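Local coordinates for BH0493 protein (Bacillus halodurans C-125, PDB 2QEE) that binds zinc and is a putative amidohydrolase, probably a sugar-acid (uronate) isomerase, as in related members of its superfamily, at residues Glu83-Arg88 with Arg96-Cys101; Leu105-Ala110 with Gln115-Tyr120; Glu287-Glu292 with Asn296-Thr301; Asn320-Gly325 with Trp411-Arg416. One frame throughout, in Å; residues are numbered along the deposited sequence.

Interaction 1. Residues Glu83-Arg88 with Arg96-Cys101; sequences ELFIKR and RGVLTC
Phe85 reaches from 83-88 into 96-101 and meets Val98 and Leu99 with the far end of its ring. Leu99 CD2 sits at the rim, close to the ring plane, 3.8 Å from Phe85 CE1. Val98 comes in at a slant, its CB 3.9 Å from Phe85 CZ. Leu99 instead runs past the ring in the opposite direction, so that its CG and CD2 both lie along the CE1 side. Phe85 CG stands anti to its own carbonyl carbon (chi1 -62°), which carries the ring off helix 73-86 and across to the next helix. These two consecutive helices, 73-86 and 93-104, belong to the helical insertion between strands 24-26 and 139-143, the first strands of the barrel expected for an amidohydrolase. No hydrogen bond crosses the contact; Leu48 and the stacked ring of Trp81 also pack on Phe85, and Trp391 of the second subunit touches both Phe85 and Leu99. Cutting Phe85 back to an alanine is likely to open a gap beside Val98 and Leu99 and to take from Trp391 of that subunit the ring it packs on. Three residues on, Arg88 folds back and its NH1 bonds twice to Glu83, at 2.9 Å to Glu83 O, on a carbonyl lone pair, and at 2.8 Å to Glu83 OE1. Both acceptors lie almost in the guanidinium plane, which should fix its rotation, while Lys87 CB lies over one guanidinium face, toward its rim. Lys87 NZ makes a longer ion pair, 3.8 Å, with Glu83 OE2.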
# COMPACT_ATOMS: atom_id res chain seq x y z
N GLU C 83 -20.92 -1.47 -24.64
CA GLU C 83 -19.69 -2.24 -24.36
C GLU C 83 -19.46 -2.40 -22.85
O GLU C 83 -18.97 -3.43 -22.44
CB GLU C 83 -18.47 -1.53 -24.94
CG GLU C 83 -18.50 -1.45 -26.52
CD GLU C 83 -17.96 -2.73 -27.19
OE1 GLU C 83 -17.63 -3.70 -26.49
OE2 GLU C 83 -17.82 -2.74 -28.45
N LEU C 84 -19.80 -1.38 -22.08
CA LEU C 84 -19.46 -1.41 -20.61
C LEU C 84 -20.65 -1.68 -19.70
O LEU C 84 -20.46 -1.97 -18.52
CB LEU C 84 -18.87 -0.07 -20.21
CG LEU C 84 -17.55 0.36 -20.83
CD1 LEU C 84 -17.08 1.61 -20.19
CD2 LEU C 84 -16.46 -0.76 -20.81
N PHE C 85 -21.87 -1.53 -20.20
CA PHE C 85 -23.03 -1.81 -19.38
C PHE C 85 -23.82 -3.04 -19.84
O PHE C 85 -24.42 -3.76 -19.01
CB PHE C 85 -23.97 -0.59 -19.32
CG PHE C 85 -23.36 0.63 -18.69
CD1 PHE C 85 -23.82 1.06 -17.45
CD2 PHE C 85 -22.35 1.36 -19.34
CE1 PHE C 85 -23.26 2.18 -16.80
CE2 PHE C 85 -21.80 2.48 -18.76
CZ PHE C 85 -22.27 2.90 -17.47
N ILE C 86 -23.95 -3.22 -21.17
CA ILE C 86 -24.76 -4.33 -21.68
C ILE C 86 -23.95 -5.63 -21.87
O ILE C 86 -24.37 -6.70 -21.43
CB ILE C 86 -25.52 -3.90 -23.02
CG1 ILE C 86 -26.34 -2.63 -22.79
CG2 ILE C 86 -26.40 -5.01 -23.55
CD1 ILE C 86 -27.34 -2.73 -21.56
N LYS C 87 -22.79 -5.56 -22.52
CA LYS C 87 -21.98 -6.74 -22.84
C LYS C 87 -21.12 -7.22 -21.67
O LYS C 87 -20.62 -8.32 -21.70
CB LYS C 87 -21.01 -6.40 -24.00
CG LYS C 87 -21.77 -6.20 -25.37
CD LYS C 87 -20.69 -5.82 -26.39
CE LYS C 87 -21.23 -5.78 -27.79
NZ LYS C 87 -20.03 -5.84 -28.73
N ARG C 88 -20.84 -6.32 -20.71
CA ARG C 88 -20.30 -6.72 -19.41
C ARG C 88 -21.05 -5.94 -18.32
O ARG C 88 -21.64 -4.88 -18.59
CB ARG C 88 -18.78 -6.47 -19.29
CG ARG C 88 -17.91 -7.20 -20.30
CD ARG C 88 -17.80 -6.33 -21.58
NE ARG C 88 -17.34 -7.11 -22.76
CZ ARG C 88 -17.24 -6.54 -23.98
NH1 ARG C 88 -17.59 -5.27 -24.15
NH2 ARG C 88 -16.80 -7.27 -25.02
N ARG C 96 -20.42 2.36 -12.27
CA ARG C 96 -21.34 2.47 -11.14
C ARG C 96 -21.81 3.92 -10.97
O ARG C 96 -23.04 4.19 -10.73
CB ARG C 96 -20.63 2.03 -9.87
CG ARG C 96 -21.40 2.18 -8.55
CD ARG C 96 -20.29 2.25 -7.42
NE ARG C 96 -20.96 2.43 -6.15
CZ ARG C 96 -20.35 2.78 -5.02
NH1 ARG C 96 -19.04 3.01 -5.01
NH2 ARG C 96 -21.06 2.91 -3.92
N GLY C 97 -20.86 4.84 -11.02
CA GLY C 97 -21.20 6.26 -10.85
C GLY C 97 -22.29 6.74 -11.81
O GLY C 97 -23.20 7.45 -11.38
N VAL C 98 -22.20 6.38 -13.10
CA VAL C 98 -23.28 6.75 -14.05
C VAL C 98 -24.64 6.29 -13.53
O VAL C 98 -25.61 7.06 -13.53
CB VAL C 98 -22.99 6.22 -15.48
CG1 VAL C 98 -24.17 6.53 -16.47
CG2 VAL C 98 -21.68 6.85 -16.04
N LEU C 99 -24.71 5.07 -13.00
CA LEU C 99 -25.98 4.55 -12.50
C LEU C 99 -26.43 5.32 -11.27
O LEU C 99 -27.64 5.61 -11.14
CB LEU C 99 -25.84 3.06 -12.16
CG LEU C 99 -25.28 2.22 -13.34
CD1 LEU C 99 -25.26 0.75 -12.93
CD2 LEU C 99 -26.25 2.40 -14.52
N THR C 100 -25.50 5.62 -10.33
CA THR C 100 -25.89 6.43 -9.16
C THR C 100 -26.53 7.76 -9.57
O THR C 100 -27.52 8.19 -8.99
CB THR C 100 -24.67 6.61 -8.23
OG1 THR C 100 -24.33 5.29 -7.75
CG2 THR C 100 -24.98 7.58 -7.03
N CYS C 101 -25.97 8.40 -10.60
CA CYS C 101 -26.51 9.66 -11.13
C CYS C 101 -27.92 9.48 -11.66
O CYS C 101 -28.83 10.27 -11.29
CB CYS C 101 -25.63 10.17 -12.26
SG CYS C 101 -23.99 10.72 -11.70

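Interaction 2. Residues Leu105-Ala110 with Gln115-Tyr120; sequences LGLDPA and QVYREY
Leu107 and Asp108 hold the connection between helices 93-104 and 114-122 against Tyr117 and Tyr120. The connection leaves the first helix through a Schellman motif, with Gly106 at positive phi, and then makes an Asx turn in which Ala110 N donates to Asp108 OD1 at 3.1 Å, from well above the carboxylate plane. The direct hydrogen bond across the contact runs from Tyr117 OH to Asp108 O, 2.7 Å. The hydroxyl approaches from above the carbonyl plane, and Pro109 CA lies beside the same oxygen of Tyr117. Asp108 O also bonds to Thr111, so two hydroxyls share this carbonyl.

Apolar packing centres on Leu107. Its CD2 meets Tyr120 CD1 at 3.8 Å on a slanting path, CD1 rests against Tyr120 CB, and its CB faces Tyr117 CD1. Tyr120 CG is anti to the backbone N (chi1 172°), which swings the ring out toward the loop, where Leu105 crosses it at about a right angle. Gln129 of helix 126-136 packs on both Leu105 and Tyr120, and Pro109 touches Ala389 of the second subunit.

The hydroxyl of Tyr120 has polar partners of its own: Lys124 NZ, and a water that bridges to the backbone just after helix 93-104. That water lies 2.6 Å from Tyr120 OH and donates to Leu105 O at 2.8 Å.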
# COMPACT_ATOMS: atom_id res chain seq x y z
N LEU C 105 -31.47 11.16 -10.08
CA LEU C 105 -32.31 12.07 -10.86
C LEU C 105 -33.75 11.59 -10.98
O LEU C 105 -34.59 12.28 -11.59
CB LEU C 105 -31.67 12.24 -12.25
CG LEU C 105 -30.35 13.06 -12.31
CD1 LEU C 105 -29.77 12.87 -13.72
CD2 LEU C 105 -30.58 14.52 -12.00
N GLY C 106 -34.05 10.44 -10.39
CA GLY C 106 -35.38 9.86 -10.48
C GLY C 106 -35.55 9.06 -11.75
O GLY C 106 -36.67 8.63 -12.07
N LEU C 107 -34.44 8.80 -12.46
CA LEU C 107 -34.52 7.88 -13.58
C LEU C 107 -34.38 6.43 -13.09
O LEU C 107 -34.03 6.16 -11.93
CB LEU C 107 -33.56 8.25 -14.70
CG LEU C 107 -33.67 9.74 -15.11
CD1 LEU C 107 -32.62 10.21 -16.02
CD2 LEU C 107 -35.04 10.02 -15.81
N ASP C 108 -34.66 5.47 -13.95
CA ASP C 108 -34.69 4.11 -13.50
C ASP C 108 -33.64 3.25 -14.24
O ASP C 108 -33.84 2.88 -15.39
CB ASP C 108 -36.10 3.58 -13.72
CG ASP C 108 -36.30 2.17 -13.24
OD1 ASP C 108 -35.40 1.59 -12.57
OD2 ASP C 108 -37.39 1.63 -13.55
N PRO C 109 -32.49 2.98 -13.59
CA PRO C 109 -31.49 2.13 -14.25
C PRO C 109 -31.97 0.75 -14.63
O PRO C 109 -31.40 0.13 -15.54
CB PRO C 109 -30.33 2.06 -13.23
CG PRO C 109 -30.52 3.36 -12.41
CD PRO C 109 -32.02 3.49 -12.28
N ALA C 110 -33.03 0.27 -13.98
CA ALA C 110 -33.56 -1.06 -14.22
C ALA C 110 -34.01 -1.28 -15.65
O ALA C 110 -33.93 -2.40 -16.13
CB ALA C 110 -34.71 -1.36 -13.27
N GLN C 115 -32.66 5.95 -24.31
CA GLN C 115 -33.46 6.95 -25.01
C GLN C 115 -34.40 7.67 -24.04
O GLN C 115 -34.52 8.90 -24.13
CB GLN C 115 -34.22 6.37 -26.21
CG GLN C 115 -33.33 6.15 -27.43
CD GLN C 115 -32.46 7.37 -27.82
OE1 GLN C 115 -31.24 7.28 -27.78
NE2 GLN C 115 -33.09 8.50 -28.19
N VAL C 116 -35.00 6.95 -23.11
CA VAL C 116 -35.80 7.62 -22.06
C VAL C 116 -34.96 8.53 -21.15
O VAL C 116 -35.39 9.63 -20.81
CB VAL C 116 -36.68 6.61 -21.31
CG1 VAL C 116 -37.27 7.19 -20.02
CG2 VAL C 116 -37.81 6.11 -22.26
N TYR C 117 -33.71 8.11 -20.84
CA TYR C 117 -32.85 8.96 -20.02
C TYR C 117 -32.54 10.29 -20.71
O TYR C 117 -32.59 11.37 -20.10
CB TYR C 117 -31.54 8.22 -19.58
CG TYR C 117 -31.71 6.82 -18.98
CD1 TYR C 117 -32.86 6.44 -18.26
CD2 TYR C 117 -30.66 5.85 -19.12
CE1 TYR C 117 -32.99 5.15 -17.73
CE2 TYR C 117 -30.78 4.59 -18.61
CZ TYR C 117 -31.95 4.23 -17.90
OH TYR C 117 -32.11 2.97 -17.41
N ARG C 118 -32.26 10.22 -22.00
CA ARG C 118 -31.92 11.39 -22.76
C ARG C 118 -33.08 12.37 -22.76
O ARG C 118 -32.85 13.58 -22.67
CB ARG C 118 -31.52 11.01 -24.18
CG ARG C 118 -30.13 10.38 -24.28
CD ARG C 118 -29.88 9.68 -25.62
NE ARG C 118 -28.45 9.31 -25.71
CZ ARG C 118 -27.98 8.26 -26.37
NH1 ARG C 118 -28.78 7.45 -27.06
NH2 ARG C 118 -26.66 8.03 -26.35
N GLU C 119 -34.30 11.85 -22.82
CA GLU C 119 -35.51 12.73 -22.82
C GLU C 119 -35.59 13.64 -21.60
O GLU C 119 -36.04 14.77 -21.70
CB GLU C 119 -36.80 11.92 -22.96
CG GLU C 119 -36.97 11.15 -24.28
CD GLU C 119 -38.16 10.16 -24.28
OE1 GLU C 119 -38.29 9.40 -25.27
OE2 GLU C 119 -38.96 10.14 -23.31
N TYR C 120 -35.12 13.15 -20.45
CA TYR C 120 -35.13 13.92 -19.23
C TYR C 120 -34.36 15.21 -19.40
O TYR C 120 -34.80 16.28 -18.96
CB TYR C 120 -34.53 13.06 -18.08
CG TYR C 120 -34.31 13.83 -16.78
CD1 TYR C 120 -35.26 13.84 -15.76
CD2 TYR C 120 -33.14 14.55 -16.57
CE1 TYR C 120 -35.04 14.58 -14.56
CE2 TYR C 120 -32.91 15.28 -15.41
CZ TYR C 120 -33.86 15.26 -14.41
OH TYR C 120 -33.57 16.01 -13.29
O HOH W 1 -34.77 15.08 -11.16

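Interaction 3. Residues Glu287-Glu292 with Asn296-Thr301; sequences EHLLRE and NKFLVT
The Phe298 ring is met obliquely by Leu290 CD2 and by the Leu289 carbonyl, so neither is squarely over a face or at an edge. Leu290 CD2 comes to 3.5 Å from Phe298 CD2, the two side chains running alongside each other in opposite senses. Leu289 O is 3.8 Å from Phe298 CE2, and Leu289 CB is 4.0 Å from CE1 of the same ring. With CG anti to its carbonyl carbon (chi1 -60°), Phe298 puts its ring against the helix. A serine in place of Phe298 would probably leave Leu289 and Leu290 facing a gap and weaken the seating of the helix on the strand.

Across the helix from the strand, two more flat groups are built on its own turns. Glu292 CG lies over the centre of the His288 ring. The Arg291 guanidinium takes one oxygen of each carboxylate near its plane, in two salt bridges: Arg291 NH1 bonds to the anti lone pair of Glu287 OE2 at 2.8 Å, and Arg291 NE bonds to Glu292 OE2 at 3.0 Å. The first of these acids also pairs with Lys264 of the third subunit.

Helix 284-292 is the helix of a beta-alpha-beta unit that joins parallel neighbours 257-264 and 298-302, with the short strand 277-278 inserted before it. Leu247 of helix 237-253 and Met259 of strand 257-264 flank Phe298 and Leu289, while Leu321 of strand 321-323 packs on Leu290.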
# COMPACT_ATOMS: atom_id res chain seq x y z
N GLU C 287 8.31 19.26 0.86
CA GLU C 287 8.96 19.49 2.15
C GLU C 287 9.69 20.84 2.18
O GLU C 287 9.52 21.65 3.12
CB GLU C 287 9.94 18.33 2.42
CG GLU C 287 10.59 18.43 3.79
CD GLU C 287 11.86 17.60 3.88
OE1 GLU C 287 11.86 16.47 3.35
OE2 GLU C 287 12.83 18.05 4.52
N HIS C 288 10.50 21.07 1.16
CA HIS C 288 11.24 22.34 1.08
C HIS C 288 10.30 23.56 1.05
O HIS C 288 10.49 24.54 1.80
CB HIS C 288 12.14 22.30 -0.17
CG HIS C 288 12.90 23.57 -0.38
ND1 HIS C 288 14.23 23.70 -0.03
CD2 HIS C 288 12.49 24.79 -0.82
CE1 HIS C 288 14.60 24.95 -0.26
NE2 HIS C 288 13.59 25.62 -0.77
N LEU C 289 9.29 23.49 0.20
CA LEU C 289 8.32 24.58 0.07
C LEU C 289 7.69 24.86 1.42
O LEU C 289 7.64 26.00 1.85
CB LEU C 289 7.27 24.22 -0.98
CG LEU C 289 7.72 24.43 -2.46
CD1 LEU C 289 6.75 23.79 -3.45
CD2 LEU C 289 7.85 25.96 -2.75
N LEU C 290 7.23 23.82 2.12
CA LEU C 290 6.56 24.04 3.40
C LEU C 290 7.46 24.64 4.48
O LEU C 290 7.04 25.52 5.27
CB LEU C 290 6.01 22.72 3.90
CG LEU C 290 4.86 22.20 3.03
CD1 LEU C 290 4.65 20.72 3.44
CD2 LEU C 290 3.50 23.01 3.29
N ARG C 291 8.69 24.14 4.56
CA ARG C 291 9.64 24.60 5.55
C ARG C 291 10.11 26.02 5.27
O ARG C 291 10.13 26.87 6.17
CB ARG C 291 10.84 23.67 5.60
CG ARG C 291 11.98 24.15 6.54
CD ARG C 291 13.05 23.11 6.69
NE ARG C 291 13.57 22.70 5.39
CZ ARG C 291 13.35 21.48 4.88
NH1 ARG C 291 12.69 20.58 5.62
NH2 ARG C 291 13.80 21.15 3.66
N GLU C 292 10.50 26.25 4.02
CA GLU C 292 11.13 27.50 3.60
C GLU C 292 10.18 28.66 3.33
O GLU C 292 10.66 29.82 3.27
CB GLU C 292 12.06 27.28 2.38
CG GLU C 292 13.07 26.17 2.56
CD GLU C 292 14.02 26.36 3.75
OE1 GLU C 292 14.25 27.51 4.18
OE2 GLU C 292 14.53 25.35 4.29
N ASN C 296 3.47 31.06 3.53
CA ASN C 296 2.63 30.68 2.43
C ASN C 296 1.85 29.45 2.86
O ASN C 296 2.36 28.65 3.68
CB ASN C 296 3.46 30.29 1.18
CG ASN C 296 3.97 31.51 0.43
OD1 ASN C 296 5.07 32.00 0.73
ND2 ASN C 296 3.20 31.97 -0.56
N LYS C 297 0.65 29.33 2.30
CA LYS C 297 -0.23 28.13 2.53
C LYS C 297 -0.28 27.25 1.28
O LYS C 297 -0.38 27.76 0.16
CB LYS C 297 -1.64 28.61 2.88
CG LYS C 297 -1.62 29.24 4.30
CD LYS C 297 -2.98 29.54 4.82
CE LYS C 297 -3.54 30.76 4.16
NZ LYS C 297 -4.71 31.28 4.98
N PHE C 298 -0.26 25.90 1.47
CA PHE C 298 -0.21 25.01 0.35
C PHE C 298 -1.29 23.94 0.50
O PHE C 298 -1.43 23.34 1.60
CB PHE C 298 1.15 24.30 0.34
CG PHE C 298 2.32 25.24 0.22
CD1 PHE C 298 2.83 25.52 -1.07
CD2 PHE C 298 2.87 25.87 1.33
CE1 PHE C 298 3.90 26.40 -1.20
CE2 PHE C 298 3.97 26.78 1.17
CZ PHE C 298 4.45 27.01 -0.11
N LEU C 299 -2.07 23.76 -0.55
CA LEU C 299 -3.05 22.66 -0.60
C LEU C 299 -2.41 21.60 -1.46
O LEU C 299 -1.93 21.92 -2.56
CB LEU C 299 -4.34 23.17 -1.25
CG LEU C 299 -5.23 24.03 -0.35
CD1 LEU C 299 -6.12 24.93 -1.31
CD2 LEU C 299 -6.15 23.14 0.51
N VAL C 300 -2.37 20.34 -1.02
CA VAL C 300 -1.72 19.30 -1.86
C VAL C 300 -2.57 18.07 -1.93
O VAL C 300 -3.14 17.66 -0.90
CB VAL C 300 -0.34 18.93 -1.27
CG1 VAL C 300 0.40 17.77 -2.08
CG2 VAL C 300 0.60 20.16 -1.23
N THR C 301 -2.67 17.51 -3.12
CA THR C 301 -3.19 16.16 -3.34
C THR C 301 -2.19 15.45 -4.26
O THR C 301 -1.54 16.11 -5.11
CB THR C 301 -4.63 16.19 -3.91
OG1 THR C 301 -5.27 14.92 -3.70
CG2 THR C 301 -4.72 16.55 -5.42

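Interaction 4. Residues Asn320-Gly325 with Trp411-Arg416; sequences NLMIFG and WRFVGR
Met322 lays its CB over the centre of the Phe413 ring, 3.5 Å from the centroid and almost exactly on the ring normal, a CH-pi contact. The nearest ring atom is Phe413 CE2, 3.6 Å from Met322 CB. CG of Met322 is anti to its backbone N (chi1 174°), but the chain then bends twice (chi2 56°, chi3 72°). This curl carries SD up above the same ring face, at 5.5 Å from the Phe413 centroid, a rather distant Met-aromatic contact, and turns the methyl back so that Met322 CE lies 4.1 Å from Phe413 CD1. Phe413, itself with CG anti to the backbone N, extends from the last turn of helix 395-414 towards the strand. At the ring edge, near its plane, Asn320 O approaches Phe413 CZ at 3.5 Å.

Asn320 CB leaves the backbone away from the helix, and ND2 donates to the carbonyls of Leu290 and Asn296, tying the start of the strand to helix 284-292 and to the loop that leads into strand 298-302. Arg59 of the third subunit packs on Met322 and bonds to Leu321 O.

Just past Phe413 the helix ends in a Schellman motif at Gly415, which has positive phi. Strand 321-323 runs parallel to 298-302, and the last helix of the chain sets Phe413 against its start, consistent with a distorted beta/alpha barrel of the amidohydrolase type.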
# COMPACT_ATOMS: atom_id res chain seq x y z
N ASN C 320 1.13 24.67 7.62
CA ASN C 320 0.86 25.37 6.39
C ASN C 320 0.59 24.45 5.18
O ASN C 320 0.42 24.90 4.01
CB ASN C 320 1.96 26.43 6.08
CG ASN C 320 3.33 25.83 5.90
OD1 ASN C 320 3.69 24.79 6.47
ND2 ASN C 320 4.17 26.55 5.11
N LEU C 321 0.45 23.15 5.47
CA LEU C 321 -0.01 22.17 4.49
C LEU C 321 -1.43 21.73 4.85
O LEU C 321 -1.68 21.33 6.02
CB LEU C 321 0.89 20.90 4.54
CG LEU C 321 0.49 19.78 3.60
CD1 LEU C 321 0.41 20.24 2.12
CD2 LEU C 321 1.48 18.62 3.79
N MET C 322 -2.31 21.77 3.86
CA MET C 322 -3.65 21.19 4.02
C MET C 322 -3.70 20.17 2.91
O MET C 322 -3.57 20.49 1.75
CB MET C 322 -4.78 22.22 3.84
CG MET C 322 -6.20 21.65 3.86
SD MET C 322 -6.46 20.72 5.41
CE MET C 322 -6.55 22.06 6.56
N ILE C 323 -3.88 18.90 3.26
CA ILE C 323 -4.05 17.87 2.20
C ILE C 323 -5.52 17.67 1.89
O ILE C 323 -6.40 17.81 2.79
CB ILE C 323 -3.36 16.52 2.59
CG1 ILE C 323 -4.08 15.84 3.73
CG2 ILE C 323 -1.86 16.79 2.88
CD1 ILE C 323 -3.26 14.57 4.20
N PHE C 324 -5.84 17.37 0.64
CA PHE C 324 -7.23 17.28 0.23
C PHE C 324 -7.46 16.14 -0.75
O PHE C 324 -6.57 15.91 -1.64
CB PHE C 324 -7.75 18.60 -0.37
CG PHE C 324 -7.17 18.93 -1.73
CD1 PHE C 324 -7.87 18.60 -2.92
CD2 PHE C 324 -5.95 19.60 -1.82
CE1 PHE C 324 -7.35 18.94 -4.19
CE2 PHE C 324 -5.41 19.96 -3.10
CZ PHE C 324 -6.15 19.61 -4.28
N GLY C 325 -8.54 15.41 -0.52
CA GLY C 325 -9.19 14.61 -1.55
C GLY C 325 -8.43 13.34 -1.95
O GLY C 325 -7.29 13.08 -1.56
N TRP C 411 -12.64 26.49 4.08
CA TRP C 411 -12.76 28.00 4.14
C TRP C 411 -11.81 28.59 5.15
O TRP C 411 -11.24 29.68 4.97
CB TRP C 411 -14.20 28.38 4.43
CG TRP C 411 -15.08 27.97 3.30
CD1 TRP C 411 -16.01 26.97 3.29
CD2 TRP C 411 -15.06 28.53 1.99
NE1 TRP C 411 -16.60 26.90 2.03
CE2 TRP C 411 -16.01 27.83 1.22
CE3 TRP C 411 -14.31 29.57 1.38
CZ2 TRP C 411 -16.26 28.15 -0.13
CZ3 TRP C 411 -14.58 29.87 0.02
CH2 TRP C 411 -15.54 29.17 -0.70
N ARG C 412 -11.66 27.92 6.28
CA ARG C 412 -10.73 28.35 7.31
C ARG C 412 -9.31 28.44 6.71
O ARG C 412 -8.58 29.44 6.90
CB ARG C 412 -10.78 27.37 8.49
CG ARG C 412 -10.69 28.00 9.87
CD ARG C 412 -11.29 27.02 10.93
NE ARG C 412 -10.53 27.05 12.18
CZ ARG C 412 -9.31 26.53 12.36
NH1 ARG C 412 -8.67 25.93 11.35
NH2 ARG C 412 -8.73 26.61 13.55
N PHE C 413 -8.91 27.40 5.97
CA PHE C 413 -7.54 27.37 5.46
C PHE C 413 -7.27 28.47 4.40
O PHE C 413 -6.17 29.06 4.37
CB PHE C 413 -7.23 26.01 4.86
CG PHE C 413 -5.75 25.82 4.54
CD1 PHE C 413 -4.84 25.61 5.58
CD2 PHE C 413 -5.29 25.81 3.20
CE1 PHE C 413 -3.44 25.43 5.33
CE2 PHE C 413 -3.94 25.63 2.95
CZ PHE C 413 -3.00 25.45 4.00
N VAL C 414 -8.23 28.71 3.53
CA VAL C 414 -7.99 29.67 2.42
C VAL C 414 -8.25 31.08 2.94
O VAL C 414 -8.09 32.05 2.20
CB VAL C 414 -8.85 29.38 1.19
CG1 VAL C 414 -8.55 27.93 0.62
CG2 VAL C 414 -10.36 29.52 1.48
N GLY C 415 -8.67 31.18 4.20
CA GLY C 415 -8.80 32.47 4.88
C GLY C 415 -10.04 33.24 4.51
O GLY C 415 -9.98 34.48 4.47
N ARG C 416 -11.16 32.55 4.24
CA ARG C 416 -12.43 33.22 3.87
C ARG C 416 -13.79 32.57 4.28
O ARG C 416 -13.86 31.98 5.37
CB ARG C 416 -12.43 33.78 2.41
CG ARG C 416 -11.97 32.86 1.32
CD ARG C 416 -11.25 33.64 0.20
NE ARG C 416 -12.10 33.90 -0.94
CZ ARG C 416 -11.69 34.43 -2.09
NH1 ARG C 416 -12.56 34.62 -3.07
NH2 ARG C 416 -10.41 34.75 -2.27

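Overall arrangement
The four contacts form two pairs on opposite sides of the chain's centre. Interactions 1 and 2, with centres 13 Å apart, follow each other through the helical insertion and touch where Leu99 O lies 3.9 Å from Pro109 CG; both also reach the second subunit. Interactions 3 and 4, 11 Å apart between centres, share neighbouring strands of one sheet and both meet the third subunit. Phe298 N lies 2.8 Å from Asn320 O, and Lys297 NZ 2.7 Å from Phe413 O, both probable hydrogen bonds. Interaction 4 comes nearest the zinc site of His28, His30 and Asp357: the side chains of Met322 and His28 are about 11 Å apart.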